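Fructose-bisphosphate aldolase (Plasmodium falciparum, PDB 4TR9) is a class I fructose-bisphosphate aldolase, a four-chain assembly whose subunits have the TIM-barrel fold of parallel strands wrapped by helices. Local coordinates at residues K12-P15 and A16-E20; K222-E226 and N227-L231. One frame throughout, in Å; residues are numbered along the deposited sequence.

Contact 1: residues K12-P15 and A16-E20; sequences KKLP and ADVAE
Val18 reaches back over the start of its own helix and touches two residues of the preceding loop, one with each methyl. CG2 lies against the ring of Pro15, with Val18 CG2 and Pro15 CG 3.6 Å apart and the two groups running alongside each other in the same direction. CG1, anti to the backbone N (chi1 168°), meets Leu14 instead, whose side chain lies across Val18, roughly perpendicular to it; Leu14 CD2 to Val18 CG1 is 4.0 Å. Ala19 extends this apolar patch, its CB 4.1 Å from Leu14 CB. Beside the ring, Asp17 OD1 comes to 3.4 Å from Pro15 CB, and its negative charge on the first turn would probably suit the positive end of the helix. The first helical bond fixes the turn that carries these side chains: Ala19 N donates to Pro15 O at 3.0 Å, with a nearly linear N-H···O angle of 179°. One residue on, Glu20 N repeats the pattern with Ala16 O. On the loop side, Leu14 also packs on Cys123 of the second subunit. This is the N-terminal end of helix 16-29, with proline at the N-cap and an extended loop leading in.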
loop_
_atom_site.group_PDB
_atom_site.type_symbol
_atom_site.label_atom_id
_atom_site.label_comp_id
_atom_site.label_asym_id
_atom_site.label_seq_id
_atom_site.Cartn_x
_atom_site.Cartn_y
_atom_site.Cartn_z
ATOM N N LYS A 12 18.464 -2.405 -3.599
ATOM C CA LYS A 12 19.861 -2.817 -3.541
ATOM C C LYS A 12 20.658 -1.967 -2.551
ATOM O O LYS A 12 20.319 -0.812 -2.294
ATOM C CB LYS A 12 20.485 -2.740 -4.936
ATOM C CG LYS A 12 21.682 -3.650 -5.142
ATOM C CD LYS A 12 21.602 -4.359 -6.486
ATOM C CE LYS A 12 21.417 -3.369 -7.625
ATOM N NZ LYS A 12 22.561 -2.423 -7.729
ATOM N N LYS A 13 21.720 -2.548 -2.003
ATOM C CA LYS A 13 22.554 -1.864 -1.022
ATOM C C LYS A 13 23.378 -0.739 -1.639
ATOM O O LYS A 13 23.636 -0.724 -2.843
ATOM C CB LYS A 13 23.484 -2.862 -0.329
ATOM C CG LYS A 13 22.782 -3.789 0.651
ATOM C CD LYS A 13 22.262 -3.019 1.854
ATOM C CE LYS A 13 21.477 -3.918 2.795
ATOM N NZ LYS A 13 20.224 -4.418 2.166
ATOM N N LEU A 14 23.784 0.202 -0.794
ATOM C CA LEU A 14 24.652 1.296 -1.202
ATOM C C LEU A 14 26.107 0.847 -1.145
ATOM O O LEU A 14 26.457 -0.013 -0.335
ATOM C CB LEU A 14 24.432 2.514 -0.302
ATOM C CG LEU A 14 24.105 3.848 -0.975
ATOM C CD1 LEU A 14 22.882 3.712 -1.866
ATOM C CD2 LEU A 14 23.892 4.932 0.071
ATOM N N PRO A 15 26.961 1.416 -2.013
ATOM C CA PRO A 15 28.399 1.126 -1.956
ATOM C C PRO A 15 28.983 1.459 -0.585
ATOM O O PRO A 15 28.609 2.470 0.008
ATOM C CB PRO A 15 28.990 2.028 -3.048
ATOM C CG PRO A 15 27.916 3.028 -3.366
ATOM C CD PRO A 15 26.626 2.325 -3.120
ATOM N N ALA A 16 29.882 0.607 -0.098
ATOM C CA ALA A 16 30.406 0.702 1.263
ATOM C C ALA A 16 31.005 2.071 1.575
ATOM O O ALA A 16 30.743 2.640 2.632
ATOM C CB ALA A 16 31.441 -0.387 1.500
ATOM N N ASP A 17 31.803 2.593 0.650
ATOM C CA ASP A 17 32.447 3.891 0.834
ATOM C C ASP A 17 31.433 5.024 0.963
ATOM O O ASP A 17 31.568 5.892 1.826
ATOM C CB ASP A 17 33.400 4.176 -0.326
ATOM C CG ASP A 17 32.799 3.827 -1.673
ATOM O OD1 ASP A 17 32.048 2.831 -1.751
ATOM O OD2 ASP A 17 33.076 4.548 -2.655
ATOM N N VAL A 18 30.424 5.013 0.098
ATOM C CA VAL A 18 29.397 6.047 0.110
ATOM C C VAL A 18 28.579 5.996 1.394
ATOM O O VAL A 18 28.406 7.010 2.069
ATOM C CB VAL A 18 28.454 5.920 -1.102
ATOM C CG1 VAL A 18 27.234 6.806 -0.924
ATOM C CG2 VAL A 18 29.191 6.273 -2.384
ATOM N N ALA A 19 28.088 4.808 1.732
ATOM C CA ALA A 19 27.286 4.618 2.936
ATOM C C ALA A 19 28.072 4.965 4.197
ATOM O O ALA A 19 27.500 5.410 5.193
ATOM C CB ALA A 19 26.778 3.188 3.010
ATOM N N GLU A 20 29.384 4.762 4.148
ATOM C CA GLU A 20 30.245 5.036 5.292
ATOM C C GLU A 20 30.383 6.537 5.529
ATOM O O GLU A 20 30.313 7.002 6.666
ATOM C CB GLU A 20 31.622 4.403 5.085
ATOM C CG GLU A 20 32.498 4.387 6.323
ATOM C CD GLU A 20 33.740 3.536 6.142
ATOM O OE1 GLU A 20 33.886 2.914 5.069
ATOM O OE2 GLU A 20 34.569 3.488 7.075
#

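Contact 2: residues K222-E226 and N227-L231; sequences KALQE and NGVLL
The chain leaves helix 206-226 through a Schellman motif: Val229 N donates to Leu224 O at 3.0 Å (N-H···O 168°), while Gly228 N makes a weak bond to Gln225 O at 3.4 Å. Gly228 is the C-prime residue, and its positive phi of 74° turns the backbone out of the helical path. A further weak bond, of helical spacing, runs from Asn227 N to Ala223 O. The turn brings Leu224 and Val229 together in the apolar contact that commonly accompanies this motif, with Leu224 CD2 4.2 Å from Val229 CB. Leu231, farther along the loop, brings both methyls back to the helix end: CD2 lies loosely by Leu224 CD1, 4.4 Å away, and CD1 meets the amide end of Gln225 at 3.6 Å from NE2. A bend at chi2 (-142°) brings that amide end to Leu231, the two side chains standing nearly square to one another. Gln225 NE2 is hydrogen-bonded to Arg266 O of the third subunit, which satisfies the amide nitrogen beside the leucine methyl. Asn227 packs on Trp176, Ala179 and Arg180 of helix 168-187, and Gln186 of that helix touches Val229, while its NE2 hydrogen-bonds to Leu230 O. The helix end is thus set against helix 168-187, and the loop runs on to strand 235-236.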
loop_
_atom_site.group_PDB
_atom_site.type_symbol
_atom_site.label_atom_id
_atom_site.label_comp_id
_atom_site.label_asym_id
_atom_site.label_seq_id
_atom_site.Cartn_x
_atom_site.Cartn_y
_atom_site.Cartn_z
ATOM N N LYS A 222 7.964 4.615 5.778
ATOM C CA LYS A 222 7.558 3.504 4.928
ATOM C C LYS A 222 8.062 3.735 3.511
ATOM O O LYS A 222 8.700 2.867 2.920
ATOM C CB LYS A 222 6.039 3.332 4.934
ATOM C CG LYS A 222 5.536 2.183 4.071
ATOM C CD LYS A 222 6.177 0.866 4.476
ATOM C CE LYS A 222 5.470 -0.318 3.834
ATOM N NZ LYS A 222 5.477 -0.254 2.346
ATOM N N ALA A 223 7.784 4.922 2.979
ATOM C CA ALA A 223 8.249 5.291 1.649
ATOM C C ALA A 223 9.774 5.336 1.599
ATOM O O ALA A 223 10.377 5.059 0.563
ATOM C CB ALA A 223 7.663 6.632 1.234
ATOM N N LEU A 224 10.391 5.680 2.725
ATOM C CA LEU A 224 11.846 5.762 2.799
ATOM C C LEU A 224 12.505 4.397 2.639
ATOM O O LEU A 224 13.544 4.276 1.989
ATOM C CB LEU A 224 12.287 6.399 4.119
ATOM C CG LEU A 224 12.209 7.925 4.202
ATOM C CD1 LEU A 224 12.744 8.419 5.536
ATOM C CD2 LEU A 224 12.964 8.570 3.048
ATOM N N GLN A 225 11.899 3.370 3.224
ATOM C CA GLN A 225 12.492 2.038 3.205
ATOM C C GLN A 225 12.195 1.296 1.905
ATOM O O GLN A 225 12.895 0.347 1.553
ATOM C CB GLN A 225 12.005 1.223 4.404
ATOM C CG GLN A 225 12.313 1.879 5.741
ATOM C CD GLN A 225 12.710 0.881 6.809
ATOM O OE1 GLN A 225 12.833 -0.315 6.544
ATOM N NE2 GLN A 225 12.920 1.371 8.026
ATOM N N GLU A 226 11.162 1.731 1.191
ATOM C CA GLU A 226 10.820 1.102 -0.077
ATOM C C GLU A 226 11.746 1.581 -1.191
ATOM O O GLU A 226 11.949 0.878 -2.180
ATOM C CB GLU A 226 9.360 1.373 -0.439
ATOM C CG GLU A 226 8.372 0.812 0.571
ATOM C CD GLU A 226 8.786 -0.553 1.092
ATOM O OE1 GLU A 226 8.833 -1.511 0.292
ATOM O OE2 GLU A 226 9.071 -0.668 2.303
ATOM N N ASN A 227 12.311 2.771 -1.018
ATOM C CA ASN A 227 13.269 3.302 -1.978
ATOM C C ASN A 227 14.696 2.991 -1.540
ATOM O O ASN A 227 15.657 3.317 -2.236
ATOM C CB ASN A 227 13.083 4.810 -2.155
ATOM C CG ASN A 227 11.780 5.160 -2.850
ATOM O OD1 ASN A 227 10.701 5.061 -2.265
ATOM N ND2 ASN A 227 11.876 5.585 -4.104
ATOM N N GLY A 228 14.823 2.364 -0.375
ATOM C CA GLY A 228 16.108 1.900 0.116
ATOM C C GLY A 228 17.035 2.980 0.636
ATOM O O GLY A 228 18.246 2.921 0.425
ATOM N N VAL A 229 16.470 3.967 1.322
ATOM C CA VAL A 229 17.272 5.038 1.896
ATOM C C VAL A 229 17.921 4.601 3.202
ATOM O O VAL A 229 17.247 4.129 4.117
ATOM C CB VAL A 229 16.429 6.302 2.134
ATOM C CG1 VAL A 229 17.081 7.204 3.172
ATOM C CG2 VAL A 229 16.244 7.040 0.831
ATOM N N LEU A 230 19.240 4.754 3.272
ATOM C CA LEU A 230 19.992 4.422 4.473
ATOM C C LEU A 230 19.627 5.376 5.603
ATOM O O LEU A 230 19.948 6.563 5.551
ATOM C CB LEU A 230 21.494 4.475 4.194
ATOM C CG LEU A 230 22.417 3.928 5.285
ATOM C CD1 LEU A 230 22.253 2.422 5.410
ATOM C CD2 LEU A 230 23.863 4.293 4.997
ATOM N N LEU A 231 18.951 4.853 6.620
ATOM C CA LEU A 231 18.516 5.672 7.748
ATOM C C LEU A 231 19.707 6.192 8.545
ATOM O O LEU A 231 19.637 7.263 9.147
ATOM C CB LEU A 231 17.578 4.878 8.659
ATOM C CG LEU A 231 16.224 4.490 8.062
ATOM C CD1 LEU A 231 15.389 3.716 9.072
ATOM C CD2 LEU A 231 15.480 5.726 7.583
#

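Overall arrangement
Contacts 1 and 2 mark opposite kinds of helix end, the start of helix 16-29 and the finish of helix 206-226, with their centres about 14 Å apart. They meet directly where Ala19 CB packs on Leu230 CD2 at 3.7 Å. Both lie well out from the chain's centre, about 24 Å for contact 1 and 19 Å for contact 2, measured from their own centres, and both touch the second subunit. Each is linked along the chain to the pocket of n'-[(e)-(2,4-dichlorophenyl)methylidene]-3,4-dihydroxybenzohydrazide: helix 16-29 precedes strand 35-39, which carries the pocket residue Ala38, while the loop of contact 2 enters strand 235-236, immediately followed by Lys237, another pocket residue.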